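Local atomic coordinates of flavodoxin (Bacteroides uniformis, PDB entry 4J8P), a protein that binds flavin mononucleotide in a flavodoxin-like fold and probably serves in electron transfer. Residues 36-44 with 60-71. Numbering follows the deposited sequence. Where two conformers were deposited one is given.
Sequences EIQPAKKYT and EMSDSKSRPALY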
ATOM      1  N   GLU A  36      -7.619   3.385   5.618  1.00 20.19           N
ATOM      2  CA  GLU A  36      -7.515   1.999   5.182  1.00 19.10           C
ATOM      3  C   GLU A  36      -8.106   1.798   3.796  1.00 20.45           C
ATOM      4  O   GLU A  36      -9.252   2.175   3.543  1.00 22.18           O
ATOM      5  CB  GLU A  36      -8.224   1.086   6.198  1.00 19.67           C
ATOM      6  CG  GLU A  36      -8.068  -0.394   5.863  1.00 18.70           C
ATOM      7  CD  GLU A  36      -8.663  -1.356   6.872  1.00 29.74           C
ATOM      8  OE1 GLU A  36      -9.486  -0.931   7.722  1.00 27.38           O
ATOM      9  OE2 GLU A  36      -8.360  -2.560   6.757  1.00 22.11           O
ATOM     10  N   ILE A  37      -7.335   1.138   2.911  1.00 16.45           N
ATOM     11  CA  ILE A  37      -7.756   0.702   1.597  1.00 16.68           C
ATOM     12  C   ILE A  37      -8.532  -0.548   1.823  1.00 21.51           C
ATOM     13  O   ILE A  37      -7.984  -1.568   2.284  1.00 19.47           O
ATOM     14  CB  ILE A  37      -6.552   0.474   0.659  1.00 17.38           C
ATOM     15  CG1 ILE A  37      -5.740   1.762   0.492  1.00 17.18           C
ATOM     16  CG2 ILE A  37      -7.037  -0.110  -0.713  1.00 18.27           C
ATOM     17  CD1 ILE A  37      -4.356   1.510  -0.162  1.00 16.68           C
ATOM     18  N   GLN A  38      -9.835  -0.444   1.575  1.00 21.80           N
ATOM     19  CA  GLN A  38     -10.815  -1.478   1.901  1.00 22.52           C
ATOM     20  C   GLN A  38     -11.278  -2.284   0.687  1.00 26.46           C
ATOM     21  O   GLN A  38     -11.912  -1.710  -0.195  1.00 23.49           O
ATOM     22  CB  GLN A  38     -12.060  -0.791   2.498  1.00 23.76           C
ATOM     23  CG  GLN A  38     -11.811   0.119   3.704  1.00 38.54           C
ATOM     24  CD  GLN A  38     -11.725  -0.644   5.003  1.00 44.25           C
ATOM     25  OE1 GLN A  38     -12.051  -1.831   5.105  1.00 36.30           O
ATOM     26  NE2 GLN A  38     -11.345   0.055   6.046  1.00 37.44           N
ATOM     27  N   PRO A  39     -11.091  -3.606   0.685  1.00 24.44           N
ATOM     28  CA  PRO A  39     -11.680  -4.424  -0.381  1.00 22.78           C
ATOM     29  C   PRO A  39     -13.207  -4.536  -0.230  1.00 24.40           C
ATOM     30  O   PRO A  39     -13.708  -4.605   0.906  1.00 24.58           O
ATOM     31  CB  PRO A  39     -11.068  -5.830  -0.153  1.00 24.18           C
ATOM     32  CG  PRO A  39     -10.244  -5.728   1.074  1.00 28.46           C
ATOM     33  CD  PRO A  39     -10.418  -4.416   1.719  1.00 26.06           C
ATOM     34  N   ALA A  40     -13.940  -4.658  -1.350  1.00 20.76           N
ATOM     35  CA  ALA A  40     -15.392  -4.926  -1.308  1.00 22.06           C
ATOM     36  C   ALA A  40     -15.615  -6.289  -0.636  1.00 25.87           C
ATOM     37  O   ALA A  40     -16.569  -6.465   0.122  1.00 25.09           O
ATOM     38  CB  ALA A  40     -15.974  -4.919  -2.702  1.00 22.69           C
ATOM     39  N   LYS A  41     -14.724  -7.257  -0.928  1.00 23.15           N
ATOM     40  CA  LYS A  41     -14.746  -8.571  -0.278  1.00 23.32           C
ATOM     41  C   LYS A  41     -13.461  -8.775   0.491  1.00 25.44           C
ATOM     42  O   LYS A  41     -12.387  -8.848  -0.120  1.00 23.57           O
ATOM     43  CB  LYS A  41     -14.939  -9.694  -1.283  1.00 25.41           C
ATOM     44  CG  LYS A  41     -15.116 -11.017  -0.577  1.00 31.73           C
ATOM     45  CD  LYS A  41     -14.793 -12.139  -1.447  1.00 29.21           C
ATOM     46  CE  LYS A  41     -14.912 -13.401  -0.633  1.00 35.53           C
ATOM     47  NZ  LYS A  41     -13.987 -14.426  -1.120  1.00 33.76           N
ATOM     48  N   LYS A  42     -13.543  -8.856   1.825  1.00 24.03           N
ATOM     49  CA  LYS A  42     -12.360  -9.033   2.667  1.00 24.12           C
ATOM     50  C   LYS A  42     -11.691 -10.361   2.349  1.00 25.57           C
ATOM     51  O   LYS A  42     -12.369 -11.308   1.935  1.00 25.12           O
ATOM     52  CB  LYS A  42     -12.718  -8.962   4.169  1.00 28.10           C
ATOM     53  CG  LYS A  42     -13.051  -7.549   4.645  1.00 43.87           C
ATOM     54  N   TYR A  43     -10.356 -10.402   2.478  1.00 21.89           N
ATOM     55  CA  TYR A  43      -9.632 -11.640   2.185  1.00 22.16           C
ATOM     56  C   TYR A  43      -9.779 -12.638   3.337  1.00 24.71           C
ATOM     57  O   TYR A  43      -9.338 -12.373   4.456  1.00 25.06           O
ATOM     58  CB  TYR A  43      -8.149 -11.348   1.910  1.00 21.46           C
ATOM     59  CG  TYR A  43      -7.959 -10.665   0.576  1.00 19.84           C
ATOM     60  CD1 TYR A  43      -8.208  -9.300   0.428  1.00 20.06           C
ATOM     61  CD2 TYR A  43      -7.616 -11.397  -0.561  1.00 19.05           C
ATOM     62  CE1 TYR A  43      -8.088  -8.674  -0.814  1.00 18.90           C
ATOM     63  CE2 TYR A  43      -7.486 -10.780  -1.805  1.00 18.87           C
ATOM     64  CZ  TYR A  43      -7.770  -9.425  -1.933  1.00 19.45           C
ATOM     65  OH  TYR A  43      -7.653  -8.824  -3.161  1.00 20.42           O
ATOM     66  N   THR A  44     -10.348 -13.821   3.036  1.00 22.16           N
ATOM     67  CA  THR A  44     -10.502 -14.904   4.001  1.00 23.44           C
ATOM     68  C   THR A  44      -9.181 -15.682   4.121  1.00 26.20           C
ATOM     69  O   THR A  44      -8.283 -15.526   3.284  1.00 22.29           O
ATOM     70  CB  THR A  44     -11.618 -15.851   3.525  1.00 27.85           C
ATOM     71  OG1 THR A  44     -11.201 -16.473   2.302  1.00 25.64           O
ATOM     72  CG2 THR A  44     -12.950 -15.126   3.323  1.00 28.97           C
ATOM     73  N   GLU A  60      -5.327 -13.660  -8.406  1.00 20.69           N
ATOM     74  CA  GLU A  60      -5.109 -12.225  -8.604  1.00 19.57           C
ATOM     75  C   GLU A  60      -3.633 -11.926  -8.895  1.00 23.91           C
ATOM     76  O   GLU A  60      -3.321 -11.138  -9.800  1.00 22.21           O
ATOM     77  CB  GLU A  60      -5.588 -11.415  -7.370  1.00 20.80           C
ATOM     78  CG  GLU A  60      -7.113 -11.340  -7.300  1.00 25.38           C
ATOM     79  CD  GLU A  60      -7.686 -10.821  -5.998  1.00 34.95           C
ATOM     80  OE1 GLU A  60      -6.871 -10.425  -5.131  1.00 22.01           O
ATOM     81  OE2 GLU A  60      -8.935 -10.827  -5.836  1.00 24.52           O
HETATM   82  N   MSE A  61      -2.723 -12.591  -8.173  1.00 20.70           N
HETATM   83  CA  MSE A  61      -1.303 -12.309  -8.342  1.00 20.62           C
HETATM   84  C   MSE A  61      -0.766 -12.889  -9.666  1.00 24.37           C
HETATM   85  O   MSE A  61       0.276 -12.429 -10.134  1.00 25.28           O
HETATM   86  CB  MSE A  61      -0.474 -12.723  -7.117  1.00 21.22           C
HETATM   87  CG  MSE A  61      -0.919 -12.004  -5.818  1.00 22.05           C
HETATM   88 SE   MSE A  61      -1.200 -10.063  -6.046  0.75 22.26          SE
HETATM   89  CE  MSE A  61       0.530  -9.536  -6.623  1.00 19.31           C
ATOM     90  N   SER A  62      -1.495 -13.847 -10.293  1.00 21.94           N
ATOM     91  CA  SER A  62      -1.072 -14.384 -11.582  0.60 22.68           C
ATOM     92  C   SER A  62      -1.537 -13.480 -12.737  1.00 26.81           C
ATOM     93  O   SER A  62      -1.066 -13.630 -13.870  1.00 27.67           O
ATOM     94  CB  SER A  62      -1.610 -15.798 -11.775  0.60 26.69           C
ATOM     95  OG  SER A  62      -2.981 -15.783 -12.134  0.60 29.86           O
ATOM     96  N   ASP A  63      -2.438 -12.522 -12.448  1.00 23.68           N
ATOM     97  CA  ASP A  63      -3.026 -11.641 -13.454  1.00 23.12           C
ATOM     98  C   ASP A  63      -2.690 -10.167 -13.171  1.00 25.73           C
ATOM     99  O   ASP A  63      -3.325  -9.560 -12.303  1.00 23.53           O
ATOM    100  CB  ASP A  63      -4.568 -11.889 -13.486  1.00 23.85           C
ATOM    101  CG  ASP A  63      -5.334 -11.171 -14.588  1.00 30.59           C
ATOM    102  OD1 ASP A  63      -4.712 -10.365 -15.324  1.00 28.18           O
ATOM    103  OD2 ASP A  63      -6.567 -11.398 -14.701  1.00 34.66           O
ATOM    104  N   SER A  64      -1.747  -9.568 -13.941  1.00 23.35           N
ATOM    105  CA  SER A  64      -1.348  -8.160 -13.757  1.00 22.98           C
ATOM    106  C   SER A  64      -2.496  -7.180 -14.006  1.00 23.48           C
ATOM    107  O   SER A  64      -2.400  -6.027 -13.578  1.00 23.22           O
ATOM    108  CB  SER A  64      -0.163  -7.790 -14.652  1.00 28.14           C
ATOM    109  OG  SER A  64      -0.532  -7.989 -16.002  1.00 32.89           O
ATOM    110  N   LYS A  65      -3.590  -7.642 -14.667  1.00 22.35           N
ATOM    111  CA  LYS A  65      -4.729  -6.771 -14.972  1.00 21.43           C
ATOM    112  C   LYS A  65      -5.856  -6.884 -13.931  1.00 23.24           C
ATOM    113  O   LYS A  65      -6.865  -6.174 -14.043  1.00 23.01           O
ATOM    114  CB  LYS A  65      -5.310  -7.121 -16.360  1.00 23.33           C
ATOM    115  CG  LYS A  65      -4.290  -7.252 -17.497  1.00 31.81           C
ATOM    116  CD  LYS A  65      -3.512  -5.985 -17.746  1.00 32.34           C
ATOM    117  CE  LYS A  65      -2.422  -6.252 -18.769  1.00 41.05           C
ATOM    118  NZ  LYS A  65      -1.633  -5.031 -19.064  1.00 46.05           N
ATOM    119  N   SER A  66      -5.719  -7.788 -12.947  1.00 18.88           N
ATOM    120  CA  SER A  66      -6.767  -7.963 -11.917  1.00 18.97           C
ATOM    121  C   SER A  66      -6.903  -6.696 -11.075  1.00 19.63           C
ATOM    122  O   SER A  66      -5.896  -6.109 -10.664  1.00 19.17           O
ATOM    123  CB  SER A  66      -6.450  -9.147 -11.016  1.00 21.55           C
ATOM    124  OG  SER A  66      -7.499  -9.379 -10.088  1.00 24.02           O
ATOM    125  N   ARG A  67      -8.159  -6.264 -10.834  1.00 18.66           N
ATOM    126  CA  ARG A  67      -8.408  -5.065 -10.033  1.00 17.80           C
ATOM    127  C   ARG A  67      -9.533  -5.334  -9.006  1.00 19.32           C
ATOM    128  O   ARG A  67     -10.726  -5.051  -9.266  1.00 18.71           O
ATOM    129  CB  ARG A  67      -8.773  -3.855 -10.902  1.00 18.70           C
ATOM    130  CG  ARG A  67      -7.688  -3.430 -11.901  1.00 19.61           C
ATOM    131  CD  ARG A  67      -6.486  -2.829 -11.153  1.00 19.28           C
ATOM    132  NE  ARG A  67      -5.477  -2.331 -12.087  1.00 19.27           N
ATOM    133  CZ  ARG A  67      -4.446  -3.042 -12.550  1.00 20.24           C
ATOM    134  NH1 ARG A  67      -4.264  -4.306 -12.162  1.00 18.66           N
ATOM    135  NH2 ARG A  67      -3.598  -2.499 -13.419  1.00 20.31           N
ATOM    136  N   PRO A  68      -9.193  -5.905  -7.829  1.00 17.45           N
ATOM    137  CA  PRO A  68     -10.227  -6.162  -6.805  1.00 17.67           C
ATOM    138  C   PRO A  68     -10.975  -4.885  -6.481  1.00 18.98           C
ATOM    139  O   PRO A  68     -10.362  -3.829  -6.276  1.00 18.62           O
ATOM    140  CB  PRO A  68      -9.408  -6.638  -5.589  1.00 18.32           C
ATOM    141  CG  PRO A  68      -8.190  -7.278  -6.225  1.00 21.84           C
ATOM    142  CD  PRO A  68      -7.855  -6.350  -7.367  1.00 18.28           C
ATOM    143  N   ALA A  69     -12.315  -4.971  -6.450  1.00 17.43           N
ATOM    144  CA  ALA A  69     -13.105  -3.769  -6.196  1.00 17.64           C
ATOM    145  C   ALA A  69     -12.902  -3.243  -4.773  1.00 20.12           C
ATOM    146  O   ALA A  69     -12.656  -4.024  -3.837  1.00 19.09           O
ATOM    147  CB  ALA A  69     -14.575  -4.055  -6.438  1.00 19.58           C
ATOM    148  N   LEU A  70     -13.036  -1.909  -4.616  1.00 18.88           N
ATOM    149  CA  LEU A  70     -12.958  -1.278  -3.297  1.00 18.92           C
ATOM    150  C   LEU A  70     -14.338  -1.286  -2.622  1.00 21.74           C
ATOM    151  O   LEU A  70     -15.376  -1.208  -3.310  1.00 21.78           O
ATOM    152  CB  LEU A  70     -12.489   0.178  -3.416  1.00 18.73           C
ATOM    153  CG  LEU A  70     -11.151   0.399  -4.101  1.00 22.78           C
ATOM    154  CD1 LEU A  70     -10.851   1.901  -4.220  1.00 23.69           C
ATOM    155  CD2 LEU A  70     -10.048  -0.314  -3.364  1.00 24.10           C
ATOM    156  N   TYR A  71     -14.380  -1.242  -1.276  1.00 21.58           N
ATOM    157  CA  TYR A  71     -15.635  -1.256  -0.520  1.00 23.07           C
ATOM    158  C   TYR A  71     -16.475   0.000  -0.781  1.00 26.28           C
ATOM    159  O   TYR A  71     -17.705  -0.091  -0.859  1.00 26.68           O
ATOM    160  CB  TYR A  71     -15.331  -1.412   0.975  1.00 25.61           C
ATOM    161  CG  TYR A  71     -16.511  -1.660   1.882  1.00 27.48           C
ATOM    162  CD1 TYR A  71     -17.177  -2.883   1.877  1.00 29.89           C
ATOM    163  CD2 TYR A  71     -16.953  -0.682   2.774  1.00 29.30           C
ATOM    164  CE1 TYR A  71     -18.256  -3.123   2.727  1.00 31.81           C
ATOM    165  CE2 TYR A  71     -18.039  -0.910   3.620  1.00 31.21           C
ATOM    166  CZ  TYR A  71     -18.686  -2.133   3.595  1.00 34.94           C
ATOM    167  OH  TYR A  71     -19.741  -2.395   4.434  1.00 37.38           O
TER
HETATM  168  O   HOH W   1     -13.046  -6.855  -3.639  0.70 24.90           O
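At the edge of the Y43 ring, in its plane, lies OE1 of E60, which accepts a hydrogen bond of 2.7 Å from the Y43 hydroxyl OH. That oxygen is approached on its syn side, only 17° out of the carboxylate plane, while ring and carboxylate stand nearly perpendicular at 86°. The E60 chain, extended beyond CG, reaches across to the hydroxyl, and the two side chains approach from opposite directions. CG of P68 touches the same hydroxyl, 3.5 Å from Y43 OH. R56 ties the group together, forming a salt bridge with E60 OE2 and a cation-pi contact with Y43, whose ring also packs edge-to-face with W90. Y71 N donates to Q38 O at 2.7 Å, and A40 N donates to A69 O at 2.9 Å, the latter nearly straight at N-H (169°) yet arriving above the carbonyl plane. A69 O is gripped a second time by a water that also accepts from K41 N, extending the link past A40. Alongside the bridged backbones, CG2 of I37 rests 4.0 Å from CD2 of L70, and I37 continues the packing onto I98 of helix 96-102. A single beta bridge, P39 with L70, thus joins the loop before helix 56-62 to the loop after it, beside edge strand 33-36 of the five-stranded parallel sheet with the 2-1-3-4-5 order of the flavodoxin fold.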